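Local coordinates for protein endoglucanase E-5 (Thermobifida fusca, PDB 2CKS) that hydrolyses internal beta-1,4-glucosidic linkages in cellulose, lichenin and cereal beta-D-glucans through this catalytic domain of glycoside hydrolase family 5, at residues Phe203-Leu215 and Ala242-Met255. Numbering follows the deposited sequence. Where two conformers were deposited one is given.
Sequences FHFYAASHRDNYL and ANDFQMADRYIDLM
Strand 203-206 and helix 245-255 run roughly antiparallel, 156° between axes that come within 10.4 Å, and the loop after the strand brings the CA atoms of Ala208 and Asp244 to 5.0 Å. Tyr251 is sandwiched: the Phe205 ring stacks face to face on it, planes 8° apart and centroids 3.7 Å, while Leu215 CD1 makes a CH-pi contact with the opposite face. Phe205 CG lies between its own backbone N and carbonyl carbon (chi1 68°), which lays the ring over the tyrosine. Tyr251 OH donates to His210 O at 2.7 Å, from above the carbonyl plane. In this eight-stranded TIM barrel the contact joins the sixth strand and the start of helix 212-224 to the helix after the seventh; Tyr206 OH hydrogen-bonds Glu231, the probable nucleophile. With an alanine at Tyr251, Phe205 and Leu215 CD1 would probably lose the ring between them, and His210 O this donor. At the start of helix 245-258, N-cap Asp244 accepts from Met247 N through OD1 at 3.0 Å, while its OD2 takes NH1 (2.8 Å) and NH2 of Arg211 in a salt bridge. Met247 SD lies over the Arg211 guanidinium, its CE against Leu215 CD2. In a second salt bridge Arg250 NH2 donates to Asp212 OD2 at 3.2 Å, the carboxylate and guanidinium planes steeply turned against each other.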
ATOM      1  N   PHE A 203      -7.267  -3.657  -2.094  1.00  4.95           N
ATOM      2  CA  PHE A 203      -8.490  -3.359  -1.373  1.00  4.96           C
ATOM      3  C   PHE A 203      -8.195  -2.395  -0.238  1.00  5.38           C
ATOM      4  O   PHE A 203      -7.209  -2.547   0.480  1.00  5.80           O
ATOM      5  CB  PHE A 203      -9.106  -4.641  -0.820  1.00  4.98           C
ATOM      6  CG  PHE A 203     -10.399  -4.429  -0.079  1.00  5.83           C
ATOM      7  CD1 PHE A 203     -11.530  -3.970  -0.741  1.00  6.70           C
ATOM      8  CD2 PHE A 203     -10.485  -4.692   1.276  1.00  6.34           C
ATOM      9  CE1 PHE A 203     -12.724  -3.783  -0.058  1.00  7.85           C
ATOM     10  CE2 PHE A 203     -11.679  -4.505   1.963  1.00  7.82           C
ATOM     11  CZ  PHE A 203     -12.798  -4.065   1.293  1.00  8.04           C
ATOM     12  N   HIS A 204      -9.048  -1.389  -0.107  1.00  5.07           N
ATOM     13  CA  HIS A 204      -8.938  -0.378   0.936  1.00  5.62           C
ATOM     14  C   HIS A 204     -10.216  -0.332   1.734  1.00  5.81           C
ATOM     15  O   HIS A 204     -11.302  -0.394   1.172  1.00  6.46           O
ATOM     16  CB  HIS A 204      -8.726   1.001   0.318  1.00  5.80           C
ATOM     17  CG  HIS A 204      -7.414   1.158  -0.390  1.00  6.14           C
ATOM     18  ND1 HIS A 204      -6.996   2.365  -0.908  1.00  6.50           N
ATOM     19  CD2 HIS A 204      -6.434   0.269  -0.673  1.00  5.95           C
ATOM     20  CE1 HIS A 204      -5.813   2.210  -1.475  1.00  6.59           C
ATOM     21  NE2 HIS A 204      -5.450   0.948  -1.350  1.00  6.99           N
ATOM     22  N   PHE A 205     -10.093  -0.172   3.044  1.00  5.98           N
ATOM     23  CA  PHE A 205     -11.264  -0.065   3.901  1.00  6.26           C
ATOM     24  C   PHE A 205     -10.955   0.797   5.121  1.00  6.42           C
ATOM     25  O   PHE A 205      -9.812   0.901   5.546  1.00  6.43           O
ATOM     26  CB  PHE A 205     -11.755  -1.447   4.342  1.00  6.77           C
ATOM     27  CG  PHE A 205     -10.818  -2.162   5.288  1.00  5.95           C
ATOM     28  CD1 PHE A 205     -10.899  -1.957   6.666  1.00  7.49           C
ATOM     29  CD2 PHE A 205      -9.860  -3.049   4.809  1.00  7.51           C
ATOM     30  CE1 PHE A 205     -10.031  -2.605   7.545  1.00  8.20           C
ATOM     31  CE2 PHE A 205      -8.988  -3.708   5.687  1.00  7.55           C
ATOM     32  CZ  PHE A 205      -9.071  -3.483   7.052  1.00  8.12           C
ATOM     33  N   TYR A 206     -12.008   1.356   5.701  1.00  6.99           N
ATOM     34  CA  TYR A 206     -11.939   2.155   6.909  1.00  7.62           C
ATOM     35  C   TYR A 206     -13.025   1.588   7.821  1.00  8.22           C
ATOM     36  O   TYR A 206     -14.210   1.729   7.530  1.00  7.87           O
ATOM     37  CB  TYR A 206     -12.130   3.639   6.569  1.00  7.97           C
ATOM     38  CG  TYR A 206     -10.888   4.192   5.919  1.00  9.77           C
ATOM     39  CD1 TYR A 206      -9.889   4.773   6.684  1.00 12.09           C
ATOM     40  CD2 TYR A 206     -10.671   4.058   4.551  1.00 12.98           C
ATOM     41  CE1 TYR A 206      -8.724   5.250   6.104  1.00 14.07           C
ATOM     42  CE2 TYR A 206      -9.498   4.520   3.960  1.00 14.83           C
ATOM     43  CZ  TYR A 206      -8.528   5.118   4.747  1.00 16.29           C
ATOM     44  OH  TYR A 206      -7.363   5.602   4.189  1.00 18.42           O
ATOM     45  N   ALA A 207     -12.605   0.928   8.899  1.00  8.35           N
ATOM     46  CA  ALA A 207     -13.476   0.029   9.662  1.00  8.91           C
ATOM     47  C   ALA A 207     -14.704   0.681  10.290  1.00  9.65           C
ATOM     48  O   ALA A 207     -15.726   0.017  10.447  1.00 10.64           O
ATOM     49  CB  ALA A 207     -12.673  -0.711  10.726  1.00  8.96           C
ATOM     50  N   ALA A 208     -14.625   1.952  10.660  1.00 10.13           N
ATOM     51  CA  ALA A 208     -15.776   2.597  11.299  1.00 11.48           C
ATOM     52  C   ALA A 208     -16.904   2.846  10.294  1.00 12.42           C
ATOM     53  O   ALA A 208     -18.081   2.875  10.670  1.00 14.08           O
ATOM     54  CB  ALA A 208     -15.367   3.877  11.994  1.00 11.27           C
ATOM     55  N   SER A 209     -16.540   2.984   9.023  1.00 12.60           N
ATOM     56  CA  SER A 209     -17.486   3.235   7.930  1.00 12.96           C
ATOM     57  C   SER A 209     -17.833   2.000   7.097  1.00 13.07           C
ATOM     58  O   SER A 209     -18.921   1.933   6.513  1.00 13.70           O
ATOM     59  CB  SER A 209     -16.902   4.270   6.981  1.00 13.27           C
ATOM     60  OG  SER A 209     -16.760   5.513   7.626  1.00 14.35           O
ATOM     61  N   HIS A 210     -16.914   1.041   7.026  1.00 12.33           N
ATOM     62  CA  HIS A 210     -17.010  -0.060   6.071  1.00 12.02           C
ATOM     63  C   HIS A 210     -17.210  -1.350   6.844  1.00 12.54           C
ATOM     64  O   HIS A 210     -16.280  -1.873   7.468  1.00 12.73           O
ATOM     65  CB  HIS A 210     -15.750  -0.138   5.213  1.00 11.49           C
ATOM     66  CG  HIS A 210     -15.535   1.056   4.336  1.00 11.72           C
ATOM     67  ND1 HIS A 210     -16.566   1.773   3.769  1.00 13.46           N
ATOM     68  CD2 HIS A 210     -14.396   1.667   3.938  1.00 10.41           C
ATOM     69  CE1 HIS A 210     -16.068   2.767   3.051  1.00 12.50           C
ATOM     70  NE2 HIS A 210     -14.751   2.724   3.140  1.00 14.05           N
ATOM     71  N   ARG A 211     -18.439  -1.850   6.793  1.00 13.46           N
ATOM     72  CA  ARG A 211     -18.915  -2.904   7.678  1.00 14.20           C
ATOM     73  C   ARG A 211     -18.939  -4.252   6.946  1.00 13.96           C
ATOM     74  O   ARG A 211     -18.040  -4.552   6.165  1.00 13.37           O
ATOM     75  CB  ARG A 211     -20.310  -2.544   8.221  1.00 15.20           C
ATOM     76  CG  ARG A 211     -20.576  -1.061   8.469  1.00 18.18           C
ATOM     77  CD  ARG A 211     -19.830  -0.478   9.642  1.00 20.81           C
ATOM     78  NE  ARG A 211     -20.046  -1.237  10.871  1.00 22.36           N
ATOM     79  CZ  ARG A 211     -19.302  -1.106  11.971  1.00 23.52           C
ATOM     80  NH1 ARG A 211     -18.294  -0.228  12.009  1.00 23.80           N
ATOM     81  NH2 ARG A 211     -19.565  -1.857  13.037  1.00 23.16           N
ATOM     82  N   ASP A 212     -19.972  -5.060   7.173  1.00 14.16           N
ATOM     83  CA  ASP A 212     -19.971  -6.446   6.722  1.00 13.97           C
ATOM     84  C   ASP A 212     -19.924  -6.626   5.205  1.00 13.32           C
ATOM     85  O   ASP A 212     -19.367  -7.612   4.729  1.00 13.30           O
ATOM     86  CB  ASP A 212     -21.179  -7.196   7.306  1.00 14.46           C
ATOM     87  CG  ASP A 212     -21.044  -7.438   8.798  0.50 15.21           C
ATOM     88  OD1 ASP A 212     -20.536  -6.545   9.509  0.50 16.25           O
ATOM     89  OD2 ASP A 212     -21.431  -8.485   9.359  0.50 18.12           O
ATOM     90  N   ASN A 213     -20.512  -5.705   4.446  0.80 13.23           N
ATOM     91  CA  ASN A 213     -20.465  -5.809   2.986  0.80 13.36           C
ATOM     92  C   ASN A 213     -19.053  -5.629   2.419  0.80 12.45           C
ATOM     93  O   ASN A 213     -18.722  -6.219   1.397  0.80 12.77           O
ATOM     94  CB  ASN A 213     -21.502  -4.906   2.282  0.80 13.87           C
ATOM     95  CG  ASN A 213     -21.250  -3.411   2.475  0.80 14.69           C
ATOM     96  OD1 ASN A 213     -21.481  -2.621   1.558  0.80 18.67           O
ATOM     97  ND2 ASN A 213     -20.829  -3.015   3.671  0.80 16.41           N
ATOM     98  N   TYR A 214     -18.223  -4.838   3.092  1.00 11.58           N
ATOM     99  CA  TYR A 214     -16.825  -4.684   2.693  1.00 10.72           C
ATOM    100  C   TYR A 214     -15.994  -5.891   3.142  1.00  9.81           C
ATOM    101  O   TYR A 214     -15.172  -6.401   2.380  1.00  9.25           O
ATOM    102  CB  TYR A 214     -16.253  -3.374   3.252  1.00 10.17           C
ATOM    103  CG  TYR A 214     -16.720  -2.153   2.502  1.00 11.32           C
ATOM    104  CD1 TYR A 214     -15.884  -1.489   1.612  1.00 13.25           C
ATOM    105  CD2 TYR A 214     -17.997  -1.656   2.689  1.00 12.88           C
ATOM    106  CE1 TYR A 214     -16.327  -0.354   0.919  1.00 13.94           C
ATOM    107  CE2 TYR A 214     -18.444  -0.528   2.014  1.00 14.34           C
ATOM    108  CZ  TYR A 214     -17.607   0.112   1.129  1.00 14.87           C
ATOM    109  OH  TYR A 214     -18.064   1.228   0.461  1.00 16.79           O
ATOM    110  N   LEU A 215     -16.215  -6.348   4.371  1.00  9.61           N
ATOM    111  CA  LEU A 215     -15.540  -7.535   4.895  1.00  9.37           C
ATOM    112  C   LEU A 215     -15.856  -8.764   4.034  1.00  9.04           C
ATOM    113  O   LEU A 215     -14.967  -9.530   3.683  1.00  8.72           O
ATOM    114  CB  LEU A 215     -15.937  -7.769   6.363  1.00  9.83           C
ATOM    115  CG  LEU A 215     -15.255  -8.910   7.115  1.00 11.57           C
ATOM    116  CD1 LEU A 215     -13.814  -8.563   7.396  1.00 13.71           C
ATOM    117  CD2 LEU A 215     -15.994  -9.201   8.417  1.00 13.27           C
ATOM    118  N   ALA A 242     -13.910   8.634  15.166  1.00 15.08           N
ATOM    119  CA  ALA A 242     -13.780   7.616  16.196  1.00 14.92           C
ATOM    120  C   ALA A 242     -13.353   6.291  15.595  1.00 14.32           C
ATOM    121  O   ALA A 242     -13.755   5.933  14.484  1.00 14.85           O
ATOM    122  CB  ALA A 242     -15.091   7.435  16.944  1.00 14.98           C
ATOM    123  N   ASN A 243     -12.546   5.576  16.356  1.00 13.93           N
ATOM    124  CA  ASN A 243     -12.103   4.244  15.990  1.00 13.52           C
ATOM    125  C   ASN A 243     -13.158   3.189  16.265  1.00 13.16           C
ATOM    126  O   ASN A 243     -13.897   3.264  17.261  1.00 13.63           O
ATOM    127  CB  ASN A 243     -10.836   3.899  16.755  1.00 13.50           C
ATOM    128  CG  ASN A 243      -9.656   4.712  16.291  1.00 13.45           C
ATOM    129  OD1 ASN A 243      -9.302   4.684  15.114  1.00 14.16           O
ATOM    130  ND2 ASN A 243      -9.061   5.465  17.200  1.00 14.03           N
ATOM    131  N   ASP A 244     -13.238   2.207  15.380  1.00 12.33           N
ATOM    132  CA  ASP A 244     -13.995   1.001  15.660  1.00 11.76           C
ATOM    133  C   ASP A 244     -13.051  -0.179  15.636  1.00 11.25           C
ATOM    134  O   ASP A 244     -12.905  -0.843  14.616  1.00 11.10           O
ATOM    135  CB  ASP A 244     -15.124   0.813  14.657  1.00 11.88           C
ATOM    136  CG  ASP A 244     -16.095  -0.281  15.077  1.00 12.36           C
ATOM    137  OD1 ASP A 244     -15.723  -1.160  15.877  1.00 14.53           O
ATOM    138  OD2 ASP A 244     -17.260  -0.330  14.654  1.00 14.84           O
ATOM    139  N   PHE A 245     -12.397  -0.436  16.765  1.00 10.89           N
ATOM    140  CA  PHE A 245     -11.409  -1.495  16.834  1.00 10.96           C
ATOM    141  C   PHE A 245     -12.054  -2.876  16.803  1.00 11.26           C
ATOM    142  O   PHE A 245     -11.416  -3.837  16.403  1.00 11.57           O
ATOM    143  CB  PHE A 245     -10.506  -1.332  18.063  1.00 10.86           C
ATOM    144  CG  PHE A 245      -9.641  -0.098  18.030  1.00 11.23           C
ATOM    145  CD1 PHE A 245      -9.664   0.816  19.072  1.00 12.53           C
ATOM    146  CD2 PHE A 245      -8.789   0.140  16.960  1.00 11.46           C
ATOM    147  CE1 PHE A 245      -8.866   1.948  19.042  1.00 12.68           C
ATOM    148  CE2 PHE A 245      -7.987   1.263  16.928  1.00 12.13           C
ATOM    149  CZ  PHE A 245      -8.021   2.167  17.972  1.00 12.90           C
ATOM    150  N   GLN A 246     -13.309  -2.981  17.235  1.00 11.23           N
ATOM    151  CA  GLN A 246     -14.001  -4.256  17.172  1.00 11.72           C
ATOM    152  C   GLN A 246     -14.157  -4.694  15.718  1.00 11.01           C
ATOM    153  O   GLN A 246     -13.840  -5.820  15.371  1.00 10.88           O
ATOM    154  CB  GLN A 246     -15.364  -4.179  17.870  1.00 12.18           C
ATOM    155  CG  GLN A 246     -16.052  -5.523  18.033  1.00 14.40           C
ATOM    156  CD  GLN A 246     -15.269  -6.507  18.906  0.60 14.46           C
ATOM    157  OE1 GLN A 246     -14.374  -6.116  19.660  0.60 16.10           O
ATOM    158  NE2 GLN A 246     -15.610  -7.780  18.800  0.60 16.55           N
ATOM    159  N   MET A 247     -14.620  -3.792  14.863  1.00 10.73           N
ATOM    160  CA  MET A 247     -14.775  -4.104  13.448  1.00 10.02           C
ATOM    161  C   MET A 247     -13.406  -4.328  12.816  1.00  9.54           C
ATOM    162  O   MET A 247     -13.209  -5.261  12.037  1.00  9.17           O
ATOM    163  CB  MET A 247     -15.507  -2.977  12.718  1.00 10.37           C
ATOM    164  CG  MET A 247     -15.813  -3.295  11.267  1.00 10.52           C
ATOM    165  SD  MET A 247     -17.121  -4.533  11.094  1.00 13.41           S
ATOM    166  CE  MET A 247     -16.463  -5.475   9.778  1.00 12.31           C
ATOM    167  N   ALA A 248     -12.455  -3.466  13.162  1.00  9.30           N
ATOM    168  CA  ALA A 248     -11.109  -3.557  12.615  1.00  9.34           C
ATOM    169  C   ALA A 248     -10.482  -4.908  12.935  1.00  9.56           C
ATOM    170  O   ALA A 248      -9.819  -5.496  12.090  1.00  9.78           O
ATOM    171  CB  ALA A 248     -10.244  -2.432  13.153  1.00  9.24           C
ATOM    172  N   ASP A 249     -10.710  -5.408  14.146  1.00 10.15           N
ATOM    173  CA  ASP A 249     -10.171  -6.706  14.558  1.00 10.57           C
ATOM    174  C   ASP A 249     -10.767  -7.852  13.720  1.00 10.21           C
ATOM    175  O   ASP A 249     -10.105  -8.859  13.491  1.00 10.20           O
ATOM    176  CB  ASP A 249     -10.454  -6.966  16.048  1.00 11.18           C
ATOM    177  CG  ASP A 249      -9.542  -6.186  16.984  1.00 13.35           C
ATOM    178  OD1 ASP A 249      -8.510  -5.635  16.536  1.00 14.73           O
ATOM    179  OD2 ASP A 249      -9.784  -6.075  18.208  1.00 15.44           O
ATOM    180  N   ARG A 250     -12.013  -7.710  13.271  1.00 10.49           N
ATOM    181  CA  ARG A 250     -12.603  -8.697  12.373  1.00 10.58           C
ATOM    182  C   ARG A 250     -11.852  -8.744  11.049  1.00 10.00           C
ATOM    183  O   ARG A 250     -11.574  -9.818  10.537  1.00 10.70           O
ATOM    184  CB  ARG A 250     -14.090  -8.423  12.138  1.00 11.08           C
ATOM    185  CG  ARG A 250     -14.926  -8.534  13.401  1.00 12.80           C
ATOM    186  CD  ARG A 250     -16.355  -8.106  13.225  1.00 15.85           C
ATOM    187  NE  ARG A 250     -17.047  -8.944  12.248  1.00 17.93           N
ATOM    188  CZ  ARG A 250     -18.231  -8.661  11.722  1.00 20.11           C
ATOM    189  NH1 ARG A 250     -18.890  -7.558  12.073  1.00 21.55           N
ATOM    190  NH2 ARG A 250     -18.765  -9.493  10.842  1.00 20.45           N
ATOM    191  N   TYR A 251     -11.511  -7.578  10.512  1.00  9.20           N
ATOM    192  CA  TYR A 251     -10.690  -7.505   9.306  1.00  8.37           C
ATOM    193  C   TYR A 251      -9.302  -8.110   9.552  1.00  8.48           C
ATOM    194  O   TYR A 251      -8.784  -8.852   8.719  1.00  8.13           O
ATOM    195  CB  TYR A 251     -10.525  -6.055   8.855  1.00  7.79           C
ATOM    196  CG  TYR A 251     -11.695  -5.452   8.118  1.00  7.42           C
ATOM    197  CD1 TYR A 251     -11.866  -5.662   6.753  1.00  5.85           C
ATOM    198  CD2 TYR A 251     -12.604  -4.633   8.772  1.00  8.52           C
ATOM    199  CE1 TYR A 251     -12.907  -5.078   6.061  1.00  7.11           C
ATOM    200  CE2 TYR A 251     -13.660  -4.047   8.087  1.00  8.99           C
ATOM    201  CZ  TYR A 251     -13.810  -4.283   6.732  1.00  8.55           C
ATOM    202  OH  TYR A 251     -14.847  -3.696   6.047  1.00  9.28           O
ATOM    203  N   ILE A 252      -8.697  -7.790  10.692  1.00  8.39           N
ATOM    204  CA  ILE A 252      -7.366  -8.298  11.016  1.00  8.88           C
ATOM    205  C   ILE A 252      -7.371  -9.813  11.106  1.00  8.75           C
ATOM    206  O   ILE A 252      -6.462 -10.467  10.610  1.00  8.68           O
ATOM    207  CB  ILE A 252      -6.836  -7.674  12.331  1.00  9.45           C
ATOM    208  CG1 ILE A 252      -6.495  -6.200  12.103  1.00 10.14           C
ATOM    209  CG2 ILE A 252      -5.631  -8.446  12.869  1.00 10.61           C
ATOM    210  CD1 ILE A 252      -5.178  -5.969  11.392  1.00 10.97           C
ATOM    211  N   ASP A 253      -8.401 -10.371  11.726  1.00  8.82           N
ATOM    212  CA  ASP A 253      -8.490 -11.820  11.871  1.00  9.41           C
ATOM    213  C   ASP A 253      -8.706 -12.497  10.518  1.00  9.33           C
ATOM    214  O   ASP A 253      -8.127 -13.545  10.264  1.00 10.09           O
ATOM    215  CB  ASP A 253      -9.582 -12.201  12.868  1.00  9.95           C
ATOM    216  CG  ASP A 253      -9.227 -11.796  14.290  0.50 10.62           C
ATOM    217  OD1 ASP A 253     -10.136 -11.769  15.138  0.50 13.89           O
ATOM    218  OD2 ASP A 253      -8.068 -11.476  14.650  0.50 11.63           O
ATOM    219  N   LEU A 254      -9.509 -11.882   9.655  0.70  9.43           N
ATOM    220  CA  LEU A 254      -9.744 -12.422   8.322  0.70  9.29           C
ATOM    221  C   LEU A 254      -8.451 -12.385   7.514  0.70  8.70           C
ATOM    222  O   LEU A 254      -8.077 -13.368   6.881  0.70  8.47           O
ATOM    223  CB  LEU A 254     -10.838 -11.642   7.599  0.70  9.65           C
ATOM    224  CG  LEU A 254     -11.323 -12.216   6.261  0.70 11.26           C
ATOM    225  CD1 LEU A 254     -10.570 -11.610   5.082  0.70 11.98           C
ATOM    226  CD2 LEU A 254     -11.250 -13.753   6.228  0.70 11.92           C
ATOM    227  N   MET A 255      -7.751 -11.262   7.567  1.00  8.50           N
ATOM    228  CA  MET A 255      -6.519 -11.122   6.812  1.00  7.98           C
ATOM    229  C   MET A 255      -5.452 -12.111   7.298  1.00  8.02           C
ATOM    230  O   MET A 255      -4.726 -12.664   6.494  1.00  7.29           O
ATOM    231  CB  MET A 255      -6.032  -9.671   6.834  1.00  7.94           C
ATOM    232  CG  MET A 255      -6.958  -8.731   6.085  1.00  8.00           C
ATOM    233  SD  MET A 255      -6.306  -7.063   5.888  1.00  8.42           S
ATOM    234  CE  MET A 255      -6.366  -6.430   7.551  1.00  9.88           C
TER
HETATM  235  O   HOH W   1     -18.173  -2.800  15.735  1.00 19.75           O